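Local coordinates for RabGDI protein (PDB 3P1W) that probably acts as a Rab GDP-dissociation inhibitor, holding Rab GTPases in their GDP-bound form during vesicle transport in the malaria parasite, at residues Cys303-Cys308 with Ala424-Val429; Gly37-Tyr42 with Gln448-Leu453; Thr70-Glu75 with Ile405-Val410; Asn63-Tyr68 with Gly82-Trp87. All coordinates share one frame; numbering follows the deposited sequence.

In the fold
Contacts 1 and 2 sit side by side, centres about 12 Å apart, in the part of the chain built on the parallel strands 20-26, 46-49, 305-308 and 427-429; L453 of contact 2 lies directly on F428 of contact 1. Contacts 3 and 4 form a second pair, centres also about 12 Å apart, sharing helix 64-71, with F409 packed against L67. Between the pairs, contact centres lie about 34 to 38 Å apart, and nothing touches. Along the chain contact 2 spans all the others, bringing helix 30-41 near the N-terminus to helix 440-454 near the C-terminus, so the Rossmann-like part draws on segments near both ends of the chain; contact 4 is the most local.

Contact 1 (Cys303-Cys308 with Ala424-Val429); sequences CDKVIC and ADNIFV
V306 bonds across this strand pair through both its N and its O, to N426 and to F428 respectively. V306 N gives its proton to N426 O at 2.9 Å, V306 O takes the one from F428 N at 2.8 Å, and C308 N then reaches F428 O. The first two are nearly straight at hydrogen, 169° and 174°, while the third is more bent. Between them, I307 CA comes within 3.2 Å of F428 O in a CA-H...O contact.

K305 is the side chain to follow. Its CB passes 3.8 Å from N426 O, CG lies near N426 CB, and CD meets F428 CE2 at 4.2 Å, approaching that ring obliquely. The chain is extended as far as CE; a turn at chi4 (-52°) then swings NZ toward N426, in the loop just ahead of strand 427-429, where it makes a weak hydrogen bond to N426 OD1 at 3.4 Å. The other end of the same amide works through water: N426 ND2 donates to a water that in turn donates to D304 O.

Strands 305-308 and 427-429 run parallel, as the strands of a Rossmann-type sheet do, with 305-308 also bonded to strand 20-26 on its other edge. I307 and F428 face helix 440-454 and touch L453, whereas V306, I427, C308 and V429 share the reverse face.

On that reverse face C308 SG packs against both I427 CG2 and V429 CG2. Just ahead of the strand, D425 OD1 accepts from I427 N at 2.8 Å, from above the carboxylate plane, closing an Asx turn; D425 OD2 forms a salt bridge with K319.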
# COMPACT_ATOMS: atom_id res chain seq x y z
N CYS A 303 -15.26 -5.82 -26.67
CA CYS A 303 -15.16 -4.73 -25.70
C CYS A 303 -14.50 -3.51 -26.30
O CYS A 303 -13.86 -3.59 -27.36
CB CYS A 303 -14.40 -5.19 -24.44
SG CYS A 303 -12.73 -5.78 -24.81
N ASP A 304 -14.69 -2.36 -25.66
CA ASP A 304 -14.10 -1.10 -26.11
C ASP A 304 -12.79 -0.82 -25.37
O ASP A 304 -11.91 -0.13 -25.90
CB ASP A 304 -15.08 0.06 -25.88
CG ASP A 304 -16.37 -0.10 -26.67
OD1 ASP A 304 -16.32 -0.63 -27.80
OD2 ASP A 304 -17.43 0.29 -26.15
N LYS A 305 -12.67 -1.35 -24.15
CA LYS A 305 -11.44 -1.19 -23.37
C LYS A 305 -11.15 -2.42 -22.55
O LYS A 305 -12.05 -3.18 -22.19
CB LYS A 305 -11.55 0.03 -22.44
CG LYS A 305 -11.88 1.36 -23.17
CD LYS A 305 -11.97 2.54 -22.23
CE LYS A 305 -12.53 3.80 -22.89
NZ LYS A 305 -11.85 4.19 -24.17
N VAL A 306 -9.87 -2.57 -22.18
CA VAL A 306 -9.46 -3.61 -21.27
C VAL A 306 -8.64 -2.97 -20.13
O VAL A 306 -7.88 -2.04 -20.36
CB VAL A 306 -8.59 -4.68 -21.99
CG1 VAL A 306 -7.88 -5.61 -21.00
CG2 VAL A 306 -9.42 -5.50 -22.96
N ILE A 307 -8.83 -3.48 -18.92
CA ILE A 307 -7.92 -3.16 -17.78
C ILE A 307 -7.35 -4.47 -17.34
O ILE A 307 -8.10 -5.43 -17.15
CB ILE A 307 -8.66 -2.48 -16.62
CG1 ILE A 307 -9.26 -1.15 -17.05
CG2 ILE A 307 -7.70 -2.26 -15.41
CD1 ILE A 307 -10.39 -0.67 -16.10
N CYS A 308 -6.03 -4.55 -17.17
CA CYS A 308 -5.46 -5.80 -16.73
C CYS A 308 -4.17 -5.58 -15.99
O CYS A 308 -3.57 -4.52 -16.08
CB CYS A 308 -5.23 -6.72 -17.92
SG CYS A 308 -4.03 -6.15 -19.15
N ALA A 424 -3.04 4.03 -27.01
CA ALA A 424 -3.87 4.10 -28.22
C ALA A 424 -4.73 2.84 -28.40
O ALA A 424 -5.84 2.90 -28.93
CB ALA A 424 -2.97 4.29 -29.44
N ASP A 425 -4.20 1.70 -27.96
CA ASP A 425 -4.89 0.43 -28.16
C ASP A 425 -6.02 0.18 -27.14
O ASP A 425 -6.71 -0.84 -27.24
CB ASP A 425 -3.88 -0.71 -28.14
CG ASP A 425 -3.24 -0.94 -26.77
OD1 ASP A 425 -3.61 -0.27 -25.76
OD2 ASP A 425 -2.35 -1.80 -26.71
N ASN A 426 -6.18 1.07 -26.15
CA ASN A 426 -7.22 0.92 -25.11
C ASN A 426 -7.05 -0.29 -24.18
O ASN A 426 -8.03 -0.77 -23.57
CB ASN A 426 -8.63 0.93 -25.73
CG ASN A 426 -9.03 2.31 -26.20
OD1 ASN A 426 -8.81 3.28 -25.49
ND2 ASN A 426 -9.64 2.40 -27.39
N ILE A 427 -5.80 -0.74 -24.03
CA ILE A 427 -5.46 -1.76 -23.05
C ILE A 427 -4.67 -1.05 -21.95
O ILE A 427 -3.52 -0.65 -22.17
CB ILE A 427 -4.64 -2.91 -23.65
CG1 ILE A 427 -5.43 -3.60 -24.78
CG2 ILE A 427 -4.30 -3.95 -22.56
CD1 ILE A 427 -4.61 -4.58 -25.57
N PHE A 428 -5.34 -0.86 -20.80
CA PHE A 428 -4.78 -0.10 -19.68
C PHE A 428 -4.24 -1.10 -18.70
O PHE A 428 -5.00 -1.93 -18.21
CB PHE A 428 -5.87 0.74 -19.00
CG PHE A 428 -6.41 1.84 -19.86
CD1 PHE A 428 -5.98 3.14 -19.70
CD2 PHE A 428 -7.33 1.56 -20.87
CE1 PHE A 428 -6.46 4.15 -20.51
CE2 PHE A 428 -7.82 2.57 -21.71
CZ PHE A 428 -7.38 3.88 -21.52
N VAL A 429 -2.94 -1.02 -18.43
CA VAL A 429 -2.24 -2.00 -17.60
C VAL A 429 -1.90 -1.40 -16.24
O VAL A 429 -1.31 -0.33 -16.16
CB VAL A 429 -0.96 -2.54 -18.29
CG1 VAL A 429 -0.33 -3.63 -17.45
CG2 VAL A 429 -1.30 -3.13 -19.70
O HOH W 1 -10.54 -0.24 -28.52

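Contact 2 (Gly37-Tyr42 with Gln448-Leu453); sequences GLLSHY and QIWENL
L38 and W450 mark the closest backbone approach between helices 37-41 and 448-453, yet their CA atoms are 8.7 Å apart and the segment axes 12.3 Å, inclined at 37°. One large side chain spans that distance. W450 has CG anti to its own backbone N (chi1 -177°), which carries the indole straight out from its helix, six-membered ring first, to the far one.

Three side chains receive it. L38 CB touches W450 CZ3 at 3.5 Å, and the same ring carbon meets L39 CD2 at 3.6 Å, the leucine and the indole pointing opposite ways as they pass. On the same six-membered ring, Y42 CD1 is 3.6 Å from W450 CZ2; the two rings are oblique, with planes 42° apart. Y42 stands just past the end of its helix, and its OH is hydrogen-bonded to K108. L39 CD2 also reaches L453 CD1, a looser touch at 4.4 Å.

L39 and L453 both lie on I307 of strand 305-308, so the apolar seam continues down to the strands. Two helices laid side by side over a parallel beta sheet, their facing side chains meeting above it, are typical of the alpha/beta layering of a Rossmann-type fold.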
# COMPACT_ATOMS: atom_id res chain seq x y z
N GLY A 37 -15.36 -1.90 -9.53
CA GLY A 37 -16.34 -1.28 -8.64
C GLY A 37 -16.75 0.11 -9.11
O GLY A 37 -17.95 0.40 -9.23
N LEU A 38 -15.76 0.95 -9.39
CA LEU A 38 -15.99 2.28 -9.94
C LEU A 38 -16.72 2.27 -11.29
O LEU A 38 -17.62 3.10 -11.53
CB LEU A 38 -14.67 3.03 -10.09
CG LEU A 38 -14.00 3.44 -8.77
CD1 LEU A 38 -12.59 3.91 -9.04
CD2 LEU A 38 -14.84 4.54 -8.09
N LEU A 39 -16.32 1.37 -12.20
CA LEU A 39 -17.00 1.24 -13.50
C LEU A 39 -18.46 0.83 -13.34
O LEU A 39 -19.36 1.42 -13.95
CB LEU A 39 -16.27 0.23 -14.40
CG LEU A 39 -14.90 0.71 -14.89
CD1 LEU A 39 -13.99 -0.43 -15.41
CD2 LEU A 39 -15.07 1.80 -15.91
N SER A 40 -18.70 -0.18 -12.51
CA SER A 40 -20.05 -0.65 -12.22
C SER A 40 -20.88 0.44 -11.54
O SER A 40 -22.07 0.61 -11.82
CB SER A 40 -19.99 -1.93 -11.37
OG SER A 40 -21.28 -2.37 -10.96
N HIS A 41 -20.25 1.19 -10.64
CA HIS A 41 -20.95 2.30 -9.97
C HIS A 41 -21.40 3.39 -10.95
O HIS A 41 -22.51 3.93 -10.82
CB HIS A 41 -20.07 2.90 -8.87
CG HIS A 41 -20.70 4.06 -8.16
ND1 HIS A 41 -20.39 5.37 -8.45
CD2 HIS A 41 -21.62 4.10 -7.17
CE1 HIS A 41 -21.09 6.17 -7.67
NE2 HIS A 41 -21.84 5.42 -6.88
N TYR A 42 -20.55 3.71 -11.93
CA TYR A 42 -20.86 4.76 -12.91
C TYR A 42 -21.59 4.22 -14.15
O TYR A 42 -21.57 4.83 -15.21
CB TYR A 42 -19.60 5.54 -13.31
CG TYR A 42 -19.14 6.55 -12.27
CD1 TYR A 42 -18.08 6.27 -11.41
CD2 TYR A 42 -19.76 7.80 -12.16
CE1 TYR A 42 -17.65 7.20 -10.47
CE2 TYR A 42 -19.34 8.73 -11.21
CZ TYR A 42 -18.28 8.42 -10.37
OH TYR A 42 -17.85 9.33 -9.42
N GLN A 448 -4.92 7.19 -11.84
CA GLN A 448 -4.34 7.59 -13.13
C GLN A 448 -5.01 6.79 -14.25
O GLN A 448 -5.40 7.36 -15.28
CB GLN A 448 -2.82 7.38 -13.13
CG GLN A 448 -2.04 8.06 -14.28
CD GLN A 448 -0.55 7.69 -14.31
OE1 GLN A 448 -0.17 6.59 -14.70
NE2 GLN A 448 0.29 8.63 -13.89
N ILE A 449 -5.17 5.49 -14.07
CA ILE A 449 -5.88 4.68 -15.07
C ILE A 449 -7.30 5.23 -15.28
O ILE A 449 -7.70 5.49 -16.43
CB ILE A 449 -5.91 3.20 -14.68
CG1 ILE A 449 -4.49 2.61 -14.80
CG2 ILE A 449 -6.94 2.45 -15.55
CD1 ILE A 449 -4.35 1.20 -14.22
N TRP A 450 -8.05 5.45 -14.19
CA TRP A 450 -9.41 6.02 -14.29
C TRP A 450 -9.46 7.35 -15.08
O TRP A 450 -10.29 7.50 -16.00
CB TRP A 450 -10.04 6.23 -12.91
CG TRP A 450 -11.45 6.74 -13.01
CD1 TRP A 450 -11.86 8.06 -13.01
CD2 TRP A 450 -12.63 5.96 -13.17
NE1 TRP A 450 -13.23 8.13 -13.16
CE2 TRP A 450 -13.72 6.86 -13.26
CE3 TRP A 450 -12.87 4.58 -13.24
CZ2 TRP A 450 -15.03 6.41 -13.41
CZ3 TRP A 450 -14.19 4.15 -13.39
CH2 TRP A 450 -15.24 5.06 -13.47
N GLU A 451 -8.59 8.29 -14.73
CA GLU A 451 -8.51 9.58 -15.42
C GLU A 451 -8.39 9.42 -16.95
O GLU A 451 -9.01 10.18 -17.71
CB GLU A 451 -7.32 10.40 -14.92
CG GLU A 451 -7.08 11.74 -15.67
CD GLU A 451 -5.98 12.62 -15.06
OE1 GLU A 451 -5.14 12.13 -14.28
OE2 GLU A 451 -5.94 13.83 -15.37
N ASN A 452 -7.57 8.46 -17.36
CA ASN A 452 -7.24 8.27 -18.78
C ASN A 452 -8.20 7.38 -19.54
O ASN A 452 -8.21 7.41 -20.78
CB ASN A 452 -5.81 7.75 -18.90
CG ASN A 452 -4.79 8.82 -18.58
OD1 ASN A 452 -4.65 9.78 -19.33
ND2 ASN A 452 -4.09 8.68 -17.48
N LEU A 453 -9.01 6.61 -18.82
CA LEU A 453 -10.09 5.86 -19.43
C LEU A 453 -11.15 6.81 -19.93
O LEU A 453 -11.62 6.68 -21.04
CB LEU A 453 -10.77 4.92 -18.42
CG LEU A 453 -10.12 3.63 -17.93
CD1 LEU A 453 -10.99 3.04 -16.82
CD2 LEU A 453 -9.93 2.62 -19.03

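Contact 3 (Thr70-Glu75 with Ile405-Val410); sequences TFKPKE and IEEKFV
F71 and F409 meet at nearly a right angle, their ring planes 79° apart in an offset edge-to-face pair. The edge of F409 is turned to the face of F71, and F409 CB sits over the centre of that face, 3.8 Å from the centroid. In return F71 CB lies at the edge of the F409 ring, in its plane, with F409 CD1 3.7 Å away. The far rim of F71 brings CE1 to 3.4 Å from V410 O, which lies in the ring plane.

K72 covers one face of F409 with its aliphatic chain. The chain stays stretched until CE, which rests 3.6 Å from F409 CE1. A bend at chi4 (-56°) then turns NZ to the strand backbone, where it donates to K408 O at 3.0 Å. The contact joins the end of helix 64-71, and the type I turn K72-E75 that follows, to the long strand 405-418 of the mixed sheet. The strand carries a classic beta bulge at E406 and E407, which both face I332 of strand 320-333.

E407 folds at chi2 (-65°), bringing its carboxylate round to the lysine. The salt bridge from K72 NZ to E407 OE1 is long, 3.9 Å, and a water fills in for it by accepting from K72 NZ and K408 N while donating to E407 OE1. E75 approaches the same carboxylate without direct contact; its OE1 accepts from a water that also makes a weak bond, 2.8 Å, to E407 OE2.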
# COMPACT_ATOMS: atom_id res chain seq x y z
N THR A 70 2.18 -23.02 -1.35
CA THR A 70 2.79 -22.01 -2.21
C THR A 70 4.28 -21.84 -1.97
O THR A 70 5.04 -21.80 -2.91
CB THR A 70 2.07 -20.63 -2.05
OG1 THR A 70 0.70 -20.77 -2.47
CG2 THR A 70 2.78 -19.54 -2.87
N PHE A 71 4.68 -21.78 -0.70
CA PHE A 71 6.05 -21.48 -0.33
C PHE A 71 6.85 -22.66 0.19
O PHE A 71 8.07 -22.65 0.10
CB PHE A 71 6.03 -20.45 0.79
CG PHE A 71 5.59 -19.06 0.36
CD1 PHE A 71 6.52 -18.16 -0.14
CD2 PHE A 71 4.28 -18.66 0.48
CE1 PHE A 71 6.12 -16.84 -0.51
CE2 PHE A 71 3.88 -17.38 0.13
CZ PHE A 71 4.79 -16.48 -0.37
N LYS A 72 6.18 -23.64 0.81
CA LYS A 72 6.86 -24.78 1.46
C LYS A 72 6.12 -26.08 1.13
O LYS A 72 5.68 -26.80 2.02
CB LYS A 72 6.95 -24.58 2.98
CG LYS A 72 7.70 -23.35 3.46
CD LYS A 72 7.66 -23.23 4.96
CE LYS A 72 8.35 -21.96 5.50
NZ LYS A 72 9.78 -21.87 5.04
N PRO A 73 5.99 -26.40 -0.16
CA PRO A 73 5.20 -27.51 -0.62
C PRO A 73 5.72 -28.88 -0.21
O PRO A 73 4.98 -29.83 -0.30
CB PRO A 73 5.26 -27.37 -2.15
CG PRO A 73 6.50 -26.68 -2.41
CD PRO A 73 6.54 -25.64 -1.29
N LYS A 74 6.97 -28.97 0.24
CA LYS A 74 7.50 -30.27 0.69
C LYS A 74 7.26 -30.56 2.17
O LYS A 74 7.52 -31.67 2.63
CB LYS A 74 9.00 -30.34 0.41
CG LYS A 74 9.35 -30.45 -1.08
CD LYS A 74 8.95 -31.78 -1.67
CE LYS A 74 9.94 -32.89 -1.36
NZ LYS A 74 9.29 -34.20 -1.53
N GLU A 75 6.73 -29.57 2.89
CA GLU A 75 6.63 -29.60 4.35
C GLU A 75 5.21 -29.84 4.86
O GLU A 75 4.23 -29.38 4.26
CB GLU A 75 7.10 -28.26 4.93
CG GLU A 75 8.60 -28.04 4.79
CD GLU A 75 9.10 -26.81 5.52
OE1 GLU A 75 8.66 -26.53 6.65
OE2 GLU A 75 9.96 -26.13 4.95
N ILE A 405 11.95 -15.52 15.00
CA ILE A 405 11.12 -15.80 13.84
C ILE A 405 10.91 -17.30 13.72
O ILE A 405 11.88 -18.05 13.61
CB ILE A 405 11.75 -15.25 12.53
CG1 ILE A 405 11.92 -13.73 12.62
CG2 ILE A 405 10.91 -15.69 11.29
CD1 ILE A 405 12.93 -13.13 11.60
N GLU A 406 9.66 -17.74 13.70
CA GLU A 406 9.38 -19.20 13.59
C GLU A 406 9.55 -19.72 12.18
O GLU A 406 10.11 -20.80 11.97
CB GLU A 406 7.98 -19.54 14.10
CG GLU A 406 7.76 -19.16 15.54
CD GLU A 406 6.44 -19.64 16.11
OE1 GLU A 406 5.63 -20.27 15.40
OE2 GLU A 406 6.21 -19.35 17.29
N GLU A 407 9.00 -18.97 11.23
CA GLU A 407 9.03 -19.35 9.81
C GLU A 407 9.09 -18.10 8.94
O GLU A 407 8.55 -17.05 9.30
CB GLU A 407 7.78 -20.12 9.42
CG GLU A 407 7.52 -21.43 10.17
CD GLU A 407 8.55 -22.51 9.91
OE1 GLU A 407 9.29 -22.43 8.89
OE2 GLU A 407 8.60 -23.47 10.72
N LYS A 408 9.73 -18.25 7.78
CA LYS A 408 9.85 -17.20 6.77
C LYS A 408 9.28 -17.70 5.44
O LYS A 408 9.55 -18.83 5.01
CB LYS A 408 11.30 -16.82 6.52
CG LYS A 408 11.95 -16.02 7.62
CD LYS A 408 13.45 -15.90 7.37
CE LYS A 408 14.18 -15.39 8.64
NZ LYS A 408 15.67 -15.33 8.41
N PHE A 409 8.51 -16.86 4.79
CA PHE A 409 7.97 -17.13 3.47
C PHE A 409 8.37 -15.96 2.53
O PHE A 409 7.83 -14.88 2.65
CB PHE A 409 6.46 -17.25 3.57
CG PHE A 409 5.97 -18.20 4.63
CD1 PHE A 409 5.58 -19.48 4.28
CD2 PHE A 409 5.92 -17.83 5.97
CE1 PHE A 409 5.11 -20.38 5.24
CE2 PHE A 409 5.48 -18.72 6.94
CZ PHE A 409 5.06 -20.02 6.57
N VAL A 410 9.33 -16.20 1.65
CA VAL A 410 9.93 -15.15 0.85
C VAL A 410 9.46 -15.19 -0.59
O VAL A 410 9.39 -16.27 -1.20
CB VAL A 410 11.45 -15.28 0.80
CG1 VAL A 410 12.01 -14.17 -0.09
CG2 VAL A 410 12.05 -15.22 2.21
O HOH W 2 11.06 -20.76 7.39
O HOH W 3 7.11 -25.17 9.08
O HOH W 4 10.62 -24.56 7.40

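Contact 4 (Asn63-Tyr68 with Gly82-Trp87); sequences NLTNLY and GENRHW
N84 reaches across to the first turn of helix 64-71, where N63 is the N-cap: N63 OD1 accepts from N66 N in a nearly straight line with its C=O. N63 gets there with CG between its backbone N and carbonyl carbon (chi1 63°), and in that pose its amide lies stacked against the amide of N84, the planes only 15° apart. N84 also binds the helix start: its OD1 takes the proton of T65 N at 2.9 Å, in plane and on a lone pair.

Packing is tightest on the inner side. L64 lies over one face of W87, with CG 3.6 Å from the centroid of the five-membered ring and CD2 above the indole. L64 CD1 goes on to G82 O, 3.4 Å away. W87 NE1 is hydrogen-bonded to Y81 O, which helps fix how the indole is turned beneath the leucine.

Outward the contact thins. E83 and R85 pair with each other at the exposed surface of the 82-87 loop, R85 NE bonding to E83 OE1 from above the carboxylate plane. Between the two sides, N84 ND2 donates to T65 OG1 at 2.8 Å, with the hydroxyl oxygen lying just 2° out of the amide plane.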
# COMPACT_ATOMS: atom_id res chain seq x y z
N ASN A 63 -4.74 -19.05 3.33
CA ASN A 63 -4.82 -19.76 4.60
C ASN A 63 -3.55 -20.57 4.83
O ASN A 63 -2.60 -20.44 4.07
CB ASN A 63 -6.09 -20.63 4.67
CG ASN A 63 -6.14 -21.75 3.64
OD1 ASN A 63 -5.15 -22.08 2.98
ND2 ASN A 63 -7.32 -22.35 3.49
N LEU A 64 -3.51 -21.40 5.87
CA LEU A 64 -2.30 -22.17 6.13
C LEU A 64 -1.96 -23.13 5.02
O LEU A 64 -0.83 -23.18 4.57
CB LEU A 64 -2.44 -23.01 7.40
CG LEU A 64 -2.10 -22.41 8.72
CD1 LEU A 64 -2.46 -23.47 9.77
CD2 LEU A 64 -0.65 -21.98 8.76
N THR A 65 -2.95 -23.93 4.61
CA THR A 65 -2.74 -24.90 3.53
C THR A 65 -2.13 -24.23 2.32
O THR A 65 -1.17 -24.72 1.73
CB THR A 65 -4.05 -25.59 3.15
OG1 THR A 65 -4.48 -26.37 4.27
CG2 THR A 65 -3.88 -26.50 1.93
N ASN A 66 -2.68 -23.08 1.94
CA ASN A 66 -2.24 -22.47 0.72
C ASN A 66 -0.92 -21.74 0.90
O ASN A 66 -0.12 -21.76 -0.01
CB ASN A 66 -3.36 -21.63 0.11
CG ASN A 66 -4.47 -22.50 -0.47
OD1 ASN A 66 -4.21 -23.47 -1.20
ND2 ASN A 66 -5.69 -22.20 -0.11
N LEU A 67 -0.65 -21.21 2.09
CA LEU A 67 0.64 -20.57 2.36
C LEU A 67 1.73 -21.61 2.21
O LEU A 67 2.73 -21.40 1.52
CB LEU A 67 0.63 -19.97 3.77
CG LEU A 67 1.80 -19.15 4.24
CD1 LEU A 67 1.89 -17.85 3.41
CD2 LEU A 67 1.66 -18.86 5.74
N TYR A 68 1.50 -22.78 2.82
CA TYR A 68 2.48 -23.85 2.79
C TYR A 68 2.60 -24.47 1.41
O TYR A 68 3.70 -24.76 0.96
CB TYR A 68 2.19 -24.91 3.90
CG TYR A 68 2.91 -24.61 5.19
CD1 TYR A 68 2.46 -23.61 6.06
CD2 TYR A 68 4.07 -25.29 5.53
CE1 TYR A 68 3.16 -23.28 7.22
CE2 TYR A 68 4.76 -24.98 6.70
CZ TYR A 68 4.31 -23.98 7.53
OH TYR A 68 4.99 -23.68 8.68
N GLY A 82 -2.74 -24.72 14.16
CA GLY A 82 -4.17 -24.92 14.27
C GLY A 82 -4.85 -24.95 12.91
O GLY A 82 -4.24 -25.35 11.92
N GLU A 83 -6.11 -24.53 12.88
CA GLU A 83 -6.96 -24.71 11.70
C GLU A 83 -6.85 -23.56 10.71
O GLU A 83 -6.59 -22.44 11.10
CB GLU A 83 -8.43 -24.83 12.11
CG GLU A 83 -8.79 -26.13 12.79
CD GLU A 83 -10.21 -26.12 13.31
OE1 GLU A 83 -10.50 -25.34 14.26
OE2 GLU A 83 -11.03 -26.88 12.77
N ASN A 84 -7.12 -23.87 9.45
CA ASN A 84 -7.09 -22.89 8.37
C ASN A 84 -7.91 -21.61 8.60
O ASN A 84 -7.48 -20.53 8.18
CB ASN A 84 -7.55 -23.53 7.06
CG ASN A 84 -6.42 -24.19 6.31
OD1 ASN A 84 -5.34 -23.63 6.18
ND2 ASN A 84 -6.68 -25.38 5.74
N ARG A 85 -9.06 -21.72 9.27
CA ARG A 85 -9.97 -20.57 9.40
C ARG A 85 -9.38 -19.37 10.17
O ARG A 85 -9.85 -18.25 10.04
CB ARG A 85 -11.31 -20.99 10.02
CG ARG A 85 -11.23 -21.39 11.48
CD ARG A 85 -12.43 -22.25 11.89
NE ARG A 85 -12.24 -22.73 13.26
CZ ARG A 85 -12.45 -22.00 14.35
NH1 ARG A 85 -12.23 -22.53 15.55
NH2 ARG A 85 -12.89 -20.74 14.26
N HIS A 86 -8.34 -19.61 10.97
CA HIS A 86 -7.70 -18.55 11.76
C HIS A 86 -6.71 -17.75 10.93
O HIS A 86 -6.28 -16.68 11.36
CB HIS A 86 -6.93 -19.14 12.93
CG HIS A 86 -7.78 -20.00 13.82
ND1 HIS A 86 -8.77 -19.48 14.62
CD2 HIS A 86 -7.77 -21.34 14.03
CE1 HIS A 86 -9.35 -20.47 15.28
NE2 HIS A 86 -8.76 -21.61 14.94
N TRP A 87 -6.33 -18.29 9.78
CA TRP A 87 -5.26 -17.68 8.97
C TRP A 87 -5.77 -17.05 7.70
O TRP A 87 -6.38 -17.70 6.87
CB TRP A 87 -4.18 -18.71 8.65
CG TRP A 87 -3.52 -19.24 9.87
CD1 TRP A 87 -3.97 -20.25 10.67
CD2 TRP A 87 -2.29 -18.78 10.46
NE1 TRP A 87 -3.10 -20.45 11.71
CE2 TRP A 87 -2.06 -19.56 11.61
CE3 TRP A 87 -1.37 -17.79 10.12
CZ2 TRP A 87 -0.95 -19.39 12.43
CZ3 TRP A 87 -0.26 -17.61 10.95
CH2 TRP A 87 -0.06 -18.39 12.08